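Local coordinates for protein glutamate--tRNA ligase (Elizabethkingia anophelis, PDB 6B1Z) that probably attaches glutamate to its cognate tRNA in an ATP-dependent reaction, as a class I aminoacyl-tRNA synthetase, supplying glutamyl-tRNA for protein synthesis, at residues Tyr113-Thr118 with Val168-Met173; Ser93-Ile98 with Ile215-Glu220; Thr103-Lys108 with Glu244-Asp249. All blocks are in the same frame, centred on the assembly; numbering follows the deposited sequence.

Contact 1 (Tyr113-Thr118 with Val168-Met173); sequences YLAFDT and VIRFKM
Tyr113-Ala115 and Val168-Phe171 run as neighbouring antiparallel strands, Leu114 facing Ile169 as a non-hydrogen-bonded pair between the hydrogen-bonded pairs Tyr113-Arg170 and Ala115-Val168. Each hydrogen-bonded pair closes a ring of two backbone bonds: Tyr113 N to Arg170 O is 3.0 Å and Arg170 N to Tyr113 O is 2.9 Å, and Ala115 and Val168 exchange bonds in the same way.

Tyr113, Ala115, Val168 and Arg170 share one face of the sheet. Tyr113 holds CG between its backbone N and carbonyl carbon (chi1 67°), which lays the ring against the next strand. There Arg170 CB sits over one ring face, 4.1 Å from the centroid, in a CH-pi contact displaced toward the rim. The extended Arg170 chain continues past the phenol, with CD 3.6 Å from Tyr113 OH, while Lys172 CB comes up to the ring edge, 3.7 Å from Tyr113 CD2. Beyond the ring, Ala115 CB meets the edge of the guanidinium at NE and also packs on Val168 CG2. The other face carries a smaller apolar contact, Leu114 CD2 against Ile169 CG1.

A water links the Asp117 carboxylate to the Arg170 guanidinium, donating to Asp117 OD1 and accepting from Arg170 NH2 at 2.9 Å. Tyr138 OH and Arg147 N also bond to Asp117. Asp198 binds Tyr113 OH through its carboxylate and Arg170 NH1 through its backbone O, and Tyr138 makes a cation-pi contact with Arg170. Carboxylate and guanidinium thus meet through water rather than as a direct ion pair, so their opposite charges probably stabilise each other only indirectly.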
loop_
_atom_site.group_PDB
_atom_site.type_symbol
_atom_site.label_atom_id
_atom_site.label_comp_id
_atom_site.label_asym_id
_atom_site.label_seq_id
_atom_site.Cartn_x
_atom_site.Cartn_y
_atom_site.Cartn_z
ATOM N N TYR A 113 -19.337 -30.365 -14.911
ATOM C CA TYR A 113 -19.550 -31.764 -14.580
ATOM C C TYR A 113 -19.254 -31.982 -13.098
ATOM O O TYR A 113 -18.680 -31.120 -12.427
ATOM C CB TYR A 113 -18.705 -32.674 -15.487
ATOM C CG TYR A 113 -17.195 -32.614 -15.337
ATOM C CD1 TYR A 113 -16.536 -33.500 -14.494
ATOM C CD2 TYR A 113 -16.419 -31.716 -16.074
ATOM C CE1 TYR A 113 -15.160 -33.490 -14.376
ATOM C CE2 TYR A 113 -15.014 -31.702 -15.955
ATOM C CZ TYR A 113 -14.407 -32.600 -15.103
ATOM O OH TYR A 113 -13.047 -32.606 -14.972
ATOM N N LEU A 114 -19.660 -33.147 -12.594
ATOM C CA LEU A 114 -19.498 -33.494 -11.184
ATOM C C LEU A 114 -18.248 -34.345 -10.995
ATOM O O LEU A 114 -17.971 -35.241 -11.798
ATOM C CB LEU A 114 -20.717 -34.262 -10.669
ATOM C CG LEU A 114 -22.106 -33.744 -11.067
ATOM C CD1 LEU A 114 -23.185 -34.623 -10.444
ATOM C CD2 LEU A 114 -22.278 -32.295 -10.676
ATOM N N ALA A 115 -17.492 -34.071 -9.931
ATOM C CA ALA A 115 -16.260 -34.816 -9.678
ATOM C C ALA A 115 -16.232 -35.283 -8.231
ATOM O O ALA A 115 -16.503 -34.499 -7.315
ATOM C CB ALA A 115 -15.017 -33.977 -10.001
ATOM N N PHE A 116 -15.906 -36.559 -8.037
ATOM C CA PHE A 116 -16.025 -37.238 -6.753
ATOM C C PHE A 116 -14.676 -37.561 -6.124
ATOM O O PHE A 116 -14.638 -38.198 -5.060
ATOM C CB PHE A 116 -16.835 -38.533 -6.910
ATOM C CG PHE A 116 -18.242 -38.318 -7.409
ATOM C CD1 PHE A 116 -18.543 -38.444 -8.758
ATOM C CD2 PHE A 116 -19.260 -37.994 -6.529
ATOM C CE1 PHE A 116 -19.838 -38.238 -9.217
ATOM C CE2 PHE A 116 -20.565 -37.802 -6.976
ATOM C CZ PHE A 116 -20.848 -37.916 -8.326
ATOM N N ASP A 117 -13.574 -37.115 -6.725
ATOM C CA ASP A 117 -12.255 -37.519 -6.250
ATOM C C ASP A 117 -12.002 -37.004 -4.840
ATOM O O ASP A 117 -12.296 -35.850 -4.515
ATOM C CB ASP A 117 -11.176 -36.993 -7.196
ATOM C CG ASP A 117 -11.562 -37.141 -8.647
ATOM O OD1 ASP A 117 -12.236 -36.224 -9.167
ATOM O OD2 ASP A 117 -11.210 -38.175 -9.252
ATOM N N THR A 118 -11.458 -37.872 -4.001
ATOM C CA THR A 118 -11.116 -37.478 -2.641
ATOM C C THR A 118 -9.739 -36.821 -2.611
ATOM O O THR A 118 -8.953 -36.959 -3.554
ATOM C CB THR A 118 -11.122 -38.690 -1.719
ATOM O OG1 THR A 118 -10.038 -39.564 -2.059
ATOM C CG2 THR A 118 -12.446 -39.453 -1.818
ATOM N N VAL A 168 -17.530 -32.097 -6.075
ATOM C CA VAL A 168 -17.339 -30.725 -6.517
ATOM C C VAL A 168 -17.897 -30.624 -7.928
ATOM O O VAL A 168 -18.136 -31.627 -8.603
ATOM C CB VAL A 168 -15.862 -30.271 -6.481
ATOM C CG1 VAL A 168 -15.300 -30.299 -5.049
ATOM C CG2 VAL A 168 -14.995 -31.117 -7.438
ATOM N N ILE A 169 -18.121 -29.395 -8.376
ATOM C CA ILE A 169 -18.487 -29.149 -9.764
ATOM C C ILE A 169 -17.289 -28.513 -10.441
ATOM O O ILE A 169 -16.758 -27.510 -9.954
ATOM C CB ILE A 169 -19.738 -28.261 -9.879
ATOM C CG1 ILE A 169 -20.936 -28.962 -9.246
ATOM C CG2 ILE A 169 -19.988 -27.881 -11.350
ATOM C CD1 ILE A 169 -22.134 -28.060 -9.039
ATOM N N ARG A 170 -16.846 -29.104 -11.552
ATOM C CA ARG A 170 -15.699 -28.620 -12.301
ATOM C C ARG A 170 -16.130 -28.054 -13.643
ATOM O O ARG A 170 -17.119 -28.497 -14.232
ATOM C CB ARG A 170 -14.688 -29.738 -12.556
ATOM C CG ARG A 170 -13.855 -30.075 -11.332
ATOM C CD ARG A 170 -12.863 -31.205 -11.646
ATOM N NE ARG A 170 -12.113 -31.566 -10.445
ATOM C CZ ARG A 170 -10.998 -30.960 -10.036
ATOM N NH1 ARG A 170 -10.483 -29.954 -10.733
ATOM N NH2 ARG A 170 -10.404 -31.370 -8.924
ATOM N N PHE A 171 -15.374 -27.067 -14.115
ATOM C CA PHE A 171 -15.552 -26.589 -15.475
ATOM C C PHE A 171 -15.008 -27.629 -16.451
ATOM O O PHE A 171 -13.948 -28.203 -16.216
ATOM C CB PHE A 171 -14.804 -25.267 -15.657
ATOM C CG PHE A 171 -14.996 -24.649 -17.007
ATOM C CD1 PHE A 171 -16.142 -23.920 -17.295
ATOM C CD2 PHE A 171 -14.016 -24.784 -17.989
ATOM C CE1 PHE A 171 -16.312 -23.328 -18.539
ATOM C CE2 PHE A 171 -14.184 -24.197 -19.237
ATOM C CZ PHE A 171 -15.330 -23.491 -19.522
ATOM N N LYS A 172 -15.726 -27.862 -17.553
ATOM C CA LYS A 172 -15.262 -28.802 -18.587
ATOM C C LYS A 172 -14.518 -28.030 -19.678
ATOM O O LYS A 172 -15.131 -27.468 -20.593
ATOM C CB LYS A 172 -16.436 -29.585 -19.155
ATOM C CG LYS A 172 -16.026 -30.716 -20.100
ATOM C CD LYS A 172 -17.274 -31.430 -20.611
ATOM C CE LYS A 172 -16.918 -32.556 -21.558
ATOM N NZ LYS A 172 -16.554 -32.041 -22.898
ATOM N N MET A 173 -13.191 -28.019 -19.599
ATOM C CA MET A 173 -12.406 -27.267 -20.573
ATOM C C MET A 173 -12.629 -27.842 -21.964
ATOM O O MET A 173 -12.498 -29.062 -22.151
ATOM C CB MET A 173 -10.915 -27.315 -20.260
ATOM C CG MET A 173 -10.395 -26.100 -19.570
ATOM S SD MET A 173 -10.560 -24.597 -20.560
ATOM C CE MET A 173 -10.511 -23.460 -19.164
HETATM O O HOH W 1 -12.178 -33.576 -8.159
#

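Contact 2 (Ser93-Ile98 with Ile215-Glu220); sequences SERRDI and IIDDHE. With FMT (formic acid), chain B; EDO (1,2-ethanediol), chain V; EDO (1,2-ethanediol), chain S.
Arg95 reaches across to Asp217 in a buried salt bridge that ties the start of helix 96-106 to helix 210-220, within the class I synthetase catalytic domain of the HUP clan. Arg95 NE makes the main bond, 2.8 Å to Asp217 OD1 with an N-H...O angle of 142°; Arg95 NH2 adds a weak one to the same oxygen at 3.1 Å. One carboxylate oxygen therefore takes both donors. The guanidinium and carboxylate planes stand 85° apart, and NE meets OD1 from well above the carboxylate plane, so this is not the flat, two-oxygen pairing of arginine with a carboxylate.

Next to the ion pair the contact turns apolar. Glu220 CB lies in plane at the guanidinium edge, 3.8 Å from Arg95 NH2. Ile98 CG2, anti to its own backbone N, meets Ile216 CG2 at 3.9 Å, the two side chains passing in opposite directions.

The second shell holds both charged groups in place. Arg95 is the N-cap residue of its helix, and its chain bends at chi3 (66°) to turn the guanidinium toward Asp217. On the far side NH1 is bound by the backbone oxygens of Tyr87 and Pro89. Asp217 OD2 receives Tyr99 OH and Gln92 NE2, so each of its oxygens has two polar partners, an arrangement that would probably favour the charged carboxylate. One residue on, Asp218 faces a different set, with salt bridges to Arg15 and Arg49. At the first turn of helix 96-106 a formate, probably from the crystallisation liquor, accepts a bond from Asp97 N. From its own segment, Ile98 CD1 covers one face of the Arg95 guanidinium, 3.6 Å above its plane and over its centre.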
loop_
_atom_site.group_PDB
_atom_site.type_symbol
_atom_site.label_atom_id
_atom_site.label_comp_id
_atom_site.label_asym_id
_atom_site.label_seq_id
_atom_site.Cartn_x
_atom_site.Cartn_y
_atom_site.Cartn_z
ATOM N N SER A 93 -20.119 -14.429 1.269
ATOM C CA SER A 93 -20.628 -15.457 2.181
ATOM C C SER A 93 -22.137 -15.361 2.383
ATOM O O SER A 93 -22.756 -16.326 2.845
ATOM C CB SER A 93 -19.930 -15.377 3.541
ATOM O OG SER A 93 -20.211 -14.160 4.220
ATOM N N GLU A 94 -22.740 -14.229 2.029
ATOM C CA GLU A 94 -24.151 -13.977 2.262
ATOM C C GLU A 94 -24.989 -14.125 1.000
ATOM O O GLU A 94 -26.177 -13.774 1.012
ATOM C CB GLU A 94 -24.312 -12.581 2.866
ATOM C CG GLU A 94 -23.657 -12.492 4.241
ATOM C CD GLU A 94 -23.609 -11.082 4.789
ATOM O OE1 GLU A 94 -24.134 -10.178 4.113
ATOM O OE2 GLU A 94 -23.041 -10.882 5.887
ATOM N N ARG A 95 -24.421 -14.696 -0.067
ATOM C CA ARG A 95 -25.072 -14.740 -1.371
ATOM C C ARG A 95 -25.354 -16.163 -1.846
ATOM O O ARG A 95 -25.473 -16.399 -3.054
ATOM C CB ARG A 95 -24.231 -13.989 -2.405
ATOM C CG ARG A 95 -24.055 -12.488 -2.059
ATOM C CD ARG A 95 -23.104 -11.777 -3.007
ATOM N NE ARG A 95 -23.595 -11.677 -4.384
ATOM C CZ ARG A 95 -24.413 -10.730 -4.833
ATOM N NH1 ARG A 95 -24.928 -9.813 -4.005
ATOM N NH2 ARG A 95 -24.759 -10.739 -6.112
ATOM N N ARG A 96 -25.504 -17.109 -0.912
ATOM C CA ARG A 96 -25.585 -18.518 -1.305
ATOM C C ARG A 96 -26.796 -18.806 -2.192
ATOM O O ARG A 96 -26.696 -19.608 -3.128
ATOM C CB ARG A 96 -25.597 -19.419 -0.068
ATOM C CG ARG A 96 -26.206 -20.792 -0.348
ATOM C CD ARG A 96 -26.186 -21.714 0.860
ATOM N NE ARG A 96 -24.842 -22.194 1.171
ATOM C CZ ARG A 96 -24.197 -23.127 0.475
ATOM N NH1 ARG A 96 -24.760 -23.686 -0.592
ATOM N NH2 ARG A 96 -22.984 -23.501 0.846
ATOM N N ASP A 97 -27.944 -18.164 -1.930
ATOM C CA ASP A 97 -29.125 -18.453 -2.749
ATOM C C ASP A 97 -28.918 -18.005 -4.196
ATOM O O ASP A 97 -29.385 -18.673 -5.132
ATOM C CB ASP A 97 -30.364 -17.802 -2.139
ATOM C CG ASP A 97 -30.967 -18.638 -1.026
ATOM O OD1 ASP A 97 -30.277 -19.556 -0.526
ATOM O OD2 ASP A 97 -32.134 -18.385 -0.658
ATOM N N ILE A 98 -28.221 -16.882 -4.399
ATOM C CA ILE A 98 -27.859 -16.445 -5.748
ATOM C C ILE A 98 -26.968 -17.481 -6.410
ATOM O O ILE A 98 -27.168 -17.859 -7.576
ATOM C CB ILE A 98 -27.172 -15.064 -5.698
ATOM C CG1 ILE A 98 -28.135 -14.019 -5.143
ATOM C CG2 ILE A 98 -26.674 -14.656 -7.073
ATOM C CD1 ILE A 98 -27.475 -12.707 -4.726
ATOM N N ILE A 215 -17.553 -14.249 -11.376
ATOM C CA ILE A 215 -18.253 -13.957 -12.626
ATOM C C ILE A 215 -19.755 -13.800 -12.364
ATOM O O ILE A 215 -20.410 -12.956 -12.984
ATOM C CB ILE A 215 -17.941 -14.991 -13.740
ATOM C CG1 ILE A 215 -18.529 -16.374 -13.459
ATOM C CG2 ILE A 215 -16.428 -15.047 -14.026
ATOM C CD1 ILE A 215 -19.822 -16.633 -14.240
ATOM N N ILE A 216 -20.319 -14.586 -11.433
ATOM C CA ILE A 216 -21.728 -14.417 -11.061
ATOM C C ILE A 216 -21.959 -13.016 -10.518
ATOM O O ILE A 216 -22.893 -12.311 -10.927
ATOM C CB ILE A 216 -22.148 -15.477 -10.027
ATOM C CG1 ILE A 216 -22.250 -16.869 -10.682
ATOM C CG2 ILE A 216 -23.479 -15.068 -9.322
ATOM C CD1 ILE A 216 -22.294 -18.003 -9.680
ATOM N N ASP A 217 -21.096 -12.586 -9.602
ATOM C CA ASP A 217 -21.350 -11.301 -8.958
ATOM C C ASP A 217 -20.990 -10.115 -9.838
ATOM O O ASP A 217 -21.617 -9.058 -9.713
ATOM C CB ASP A 217 -20.608 -11.221 -7.624
ATOM C CG ASP A 217 -21.211 -12.140 -6.559
ATOM O OD1 ASP A 217 -22.378 -12.583 -6.712
ATOM O OD2 ASP A 217 -20.517 -12.402 -5.559
ATOM N N ASP A 218 -19.988 -10.240 -10.708
ATOM C CA ASP A 218 -19.734 -9.166 -11.661
ATOM C C ASP A 218 -20.916 -8.996 -12.607
ATOM O O ASP A 218 -21.294 -7.871 -12.951
ATOM C CB ASP A 218 -18.430 -9.425 -12.416
ATOM C CG ASP A 218 -17.221 -9.258 -11.528
ATOM O OD1 ASP A 218 -16.128 -9.713 -11.912
ATOM O OD2 ASP A 218 -17.388 -8.659 -10.426
ATOM N N HIS A 219 -21.545 -10.103 -13.005
ATOM C CA HIS A 219 -22.759 -10.017 -13.806
ATOM C C HIS A 219 -23.899 -9.380 -13.017
ATOM O O HIS A 219 -24.518 -8.408 -13.480
ATOM C CB HIS A 219 -23.142 -11.418 -14.290
ATOM C CG HIS A 219 -24.404 -11.452 -15.095
ATOM N ND1 HIS A 219 -24.471 -10.992 -16.393
ATOM C CD2 HIS A 219 -25.645 -11.886 -14.783
ATOM C CE1 HIS A 219 -25.701 -11.145 -16.848
ATOM N NE2 HIS A 219 -26.437 -11.683 -15.890
ATOM N N GLU A 220 -24.192 -9.913 -11.820
ATOM C CA GLU A 220 -25.325 -9.426 -11.039
ATOM C C GLU A 220 -25.162 -7.963 -10.644
ATOM O O GLU A 220 -26.151 -7.214 -10.603
ATOM C CB GLU A 220 -25.517 -10.284 -9.786
ATOM C CG GLU A 220 -25.977 -11.709 -10.074
ATOM C CD GLU A 220 -27.299 -11.773 -10.813
ATOM O OE1 GLU A 220 -28.354 -11.648 -10.159
ATOM O OE2 GLU A 220 -27.285 -11.946 -12.049
HETATM C C FMT B . -28.906 -17.412 1.897
HETATM O O1 FMT B . -28.677 -17.176 0.712
HETATM O O2 FMT B . -28.695 -16.618 2.812
HETATM C C1 EDO V . -14.073 -12.375 -12.490
HETATM O O1 EDO V . -13.501 -13.682 -12.412
HETATM C C2 EDO V . -14.253 -11.999 -13.950
HETATM O O2 EDO V . -15.372 -11.112 -14.079
HETATM C C1 EDO S . -33.196 -19.958 3.769
HETATM O O1 EDO S . -31.806 -19.657 3.601
HETATM C C2 EDO S . -33.961 -19.455 2.552
HETATM O O2 EDO S . -33.255 -19.828 1.363
#

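Contact 3 (Thr103-Lys108 with Glu244-Asp249); sequences TEQILK and EAMGWD. With EDO (1,2-ethanediol), chain C.
Met246 lays its thioether against both Gln105 and Ile106, meeting each in a different way. Its chain bends at both chi2 (-58°) and chi3 (-74°), bringing the methyl back against the neighbouring helix. Met246 CE lies alongside the amide end of Gln105, 3.6 Å from Gln105 CD, and the two side chains run obliquely to one another. The Met246 and Ile106 side chains instead cross at about a right angle, Met246 SD lying 3.8 Å from Ile106 CB and slightly farther from CG1. Past the sulfur, Ile106 CD1 approaches Ala245 CB at 4.3 Å, a looser apolar touch.

Gln105 is the polar member of the group. With CG opposite its backbone N (chi1 -176°) and the chain extended, it stretches across to the end of helix 236-246. Gln105 NE2 comes to 3.0 Å from Met246 O. It donates to a water that in turn donates to Ala245 O. A second water donates to Gln105 OE1 at 2.7 Å and accepts from Trp248 NE1. The two ends of the amide are thus bridged separately, one to the backbone of the last helical turn and the other to the indole.

Trp248 lies under the same turn: Met246 CB sits 3.4 Å above the ring plane, over its centre. Around the indole, His219 of helix 210-220 stacks on it and Tyr102 of helix 96-106 meets it edge-to-face, while Phe212 packs on Ile106.

Between Met246 and Trp248 the chain turns at Gly247, which leaves helical geometry with a positive phi, its N bonded back to Glu244 O at 3.0 Å. The C-terminal turn of helix 236-246, closed by this Schellman motif, thus packs against the later part of helix 96-106 inside the catalytic domain of a class I synthetase.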
loop_
_atom_site.group_PDB
_atom_site.type_symbol
_atom_site.label_atom_id
_atom_site.label_comp_id
_atom_site.label_asym_id
_atom_site.label_seq_id
_atom_site.Cartn_x
_atom_site.Cartn_y
_atom_site.Cartn_z
ATOM N N THR A 103 -25.613 -22.141 -10.088
ATOM C CA THR A 103 -25.111 -23.510 -10.148
ATOM C C THR A 103 -26.091 -24.411 -10.899
ATOM O O THR A 103 -25.687 -25.202 -11.761
ATOM C CB THR A 103 -24.856 -24.025 -8.730
ATOM O OG1 THR A 103 -23.779 -23.288 -8.148
ATOM C CG2 THR A 103 -24.495 -25.500 -8.741
ATOM N N GLU A 104 -27.389 -24.291 -10.600
ATOM C CA GLU A 104 -28.392 -25.060 -11.334
ATOM C C GLU A 104 -28.341 -24.733 -12.826
ATOM O O GLU A 104 -28.451 -25.635 -13.672
ATOM C CB GLU A 104 -29.788 -24.789 -10.761
ATOM C CG GLU A 104 -30.896 -25.566 -11.467
ATOM C CD GLU A 104 -32.289 -25.121 -11.058
ATOM O OE1 GLU A 104 -32.404 -24.243 -10.176
ATOM O OE2 GLU A 104 -33.270 -25.650 -11.627
ATOM N N GLN A 105 -28.140 -23.455 -13.164
ATOM C CA GLN A 105 -28.105 -23.051 -14.569
ATOM C C GLN A 105 -26.919 -23.676 -15.295
ATOM O O GLN A 105 -27.083 -24.278 -16.367
ATOM C CB GLN A 105 -28.065 -21.527 -14.689
ATOM C CG GLN A 105 -28.119 -21.045 -16.133
ATOM C CD GLN A 105 -28.003 -19.547 -16.274
ATOM O OE1 GLN A 105 -28.520 -18.787 -15.447
ATOM N NE2 GLN A 105 -27.330 -19.104 -17.333
ATOM N N ILE A 106 -25.716 -23.561 -14.727
ATOM C CA ILE A 106 -24.548 -24.052 -15.455
ATOM C C ILE A 106 -24.551 -25.573 -15.563
ATOM O O ILE A 106 -23.960 -26.121 -16.507
ATOM C CB ILE A 106 -23.224 -23.548 -14.833
ATOM C CG1 ILE A 106 -22.106 -23.620 -15.901
ATOM C CG2 ILE A 106 -22.859 -24.350 -13.569
ATOM C CD1 ILE A 106 -20.793 -23.038 -15.469
ATOM N N LEU A 107 -25.212 -26.278 -14.641
ATOM C CA LEU A 107 -25.281 -27.732 -14.735
ATOM C C LEU A 107 -26.161 -28.199 -15.885
ATOM O O LEU A 107 -26.115 -29.385 -16.230
ATOM C CB LEU A 107 -25.789 -28.331 -13.416
ATOM C CG LEU A 107 -24.770 -28.347 -12.274
ATOM C CD1 LEU A 107 -25.446 -28.806 -10.980
ATOM C CD2 LEU A 107 -23.580 -29.239 -12.627
ATOM N N LYS A 108 -26.950 -27.306 -16.486
ATOM C CA LYS A 108 -27.703 -27.670 -17.682
ATOM C C LYS A 108 -26.872 -27.580 -18.957
ATOM O O LYS A 108 -27.348 -28.016 -20.015
ATOM C CB LYS A 108 -28.935 -26.781 -17.806
ATOM C CG LYS A 108 -29.946 -27.037 -16.710
ATOM C CD LYS A 108 -31.013 -25.964 -16.667
ATOM C CE LYS A 108 -31.921 -26.167 -15.465
ATOM N NZ LYS A 108 -32.888 -25.050 -15.286
ATOM N N GLU A 244 -19.535 -17.066 -21.312
ATOM C CA GLU A 244 -20.145 -17.751 -22.449
ATOM C C GLU A 244 -21.057 -18.884 -21.989
ATOM O O GLU A 244 -22.180 -19.040 -22.497
ATOM C CB GLU A 244 -19.051 -18.278 -23.375
ATOM C CG GLU A 244 -19.591 -19.025 -24.588
ATOM C CD GLU A 244 -18.483 -19.570 -25.468
ATOM O OE1 GLU A 244 -17.400 -18.960 -25.527
ATOM O OE2 GLU A 244 -18.695 -20.621 -26.100
ATOM N N ALA A 245 -20.595 -19.694 -21.033
ATOM C CA ALA A 245 -21.394 -20.820 -20.554
ATOM C C ALA A 245 -22.734 -20.354 -19.993
ATOM O O ALA A 245 -23.754 -21.045 -20.147
ATOM C CB ALA A 245 -20.610 -21.611 -19.498
ATOM N N MET A 246 -22.761 -19.167 -19.398
ATOM C CA MET A 246 -23.953 -18.637 -18.758
ATOM C C MET A 246 -24.835 -17.845 -19.711
ATOM O O MET A 246 -25.923 -17.407 -19.307
ATOM C CB MET A 246 -23.559 -17.750 -17.574
ATOM C CG MET A 246 -22.721 -18.481 -16.500
ATOM S SD MET A 246 -23.527 -19.926 -15.782
ATOM C CE MET A 246 -24.754 -19.127 -14.730
ATOM N N GLY A 247 -24.399 -17.675 -20.955
ATOM C CA GLY A 247 -25.106 -16.859 -21.926
ATOM C C GLY A 247 -25.005 -15.374 -21.675
ATOM O O GLY A 247 -25.927 -14.628 -22.042
ATOM N N TRP A 248 -23.905 -14.923 -21.070
ATOM C CA TRP A 248 -23.727 -13.546 -20.626
ATOM C C TRP A 248 -22.592 -12.860 -21.378
ATOM O O TRP A 248 -21.700 -13.510 -21.937
ATOM C CB TRP A 248 -23.407 -13.480 -19.121
ATOM C CG TRP A 248 -24.469 -14.015 -18.209
ATOM C CD1 TRP A 248 -25.803 -14.184 -18.479
ATOM C CD2 TRP A 248 -24.273 -14.448 -16.863
ATOM N NE1 TRP A 248 -26.443 -14.704 -17.376
ATOM C CE2 TRP A 248 -25.523 -14.878 -16.373
ATOM C CE3 TRP A 248 -23.152 -14.515 -16.019
ATOM C CZ2 TRP A 248 -25.692 -15.360 -15.073
ATOM C CZ3 TRP A 248 -23.320 -15.001 -14.729
ATOM C CH2 TRP A 248 -24.585 -15.413 -14.268
ATOM N N ASP A 249 -22.644 -11.528 -21.381
ATOM C CA ASP A 249 -21.578 -10.698 -21.926
ATOM C C ASP A 249 -20.534 -10.413 -20.855
ATOM O O ASP A 249 -20.874 -9.970 -19.756
ATOM C CB ASP A 249 -22.143 -9.376 -22.449
ATOM C CG ASP A 249 -23.062 -9.567 -23.633
ATOM O OD1 ASP A 249 -22.830 -10.505 -24.418
ATOM O OD2 ASP A 249 -24.008 -8.772 -23.772
HETATM C C1 EDO C . -24.836 -13.460 -24.783
HETATM O O1 EDO C . -24.160 -12.368 -25.414
HETATM C C2 EDO C . -24.158 -14.773 -25.159
HETATM O O2 EDO C . -22.820 -14.809 -24.647
HETATM O O HOH W 2 -26.447 -20.965 -19.545
HETATM O O HOH W 3 -28.898 -16.293 -16.512
#

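In the fold
All three contacts belong to the catalytic domain, on the same side of the chain's centre. Contacts 2 and 3 are buried and share helix 96-106: its start is joined to helix 210-220 by an ion pair, its later part to helix 236-246 mainly by a thioether and bridging waters. Trp248 joins them by stacking on His219. Contact 1 is only partly buried and relies on backbone bonds between strands. It still touches contact 3, where Ile169 CD1 packs on Thr103 CG2 and Leu114 on Leu107, so helix 96-106 lies against the sheet. Contacts 1 and 2 do not touch, their nearest atoms being about 9 Å apart.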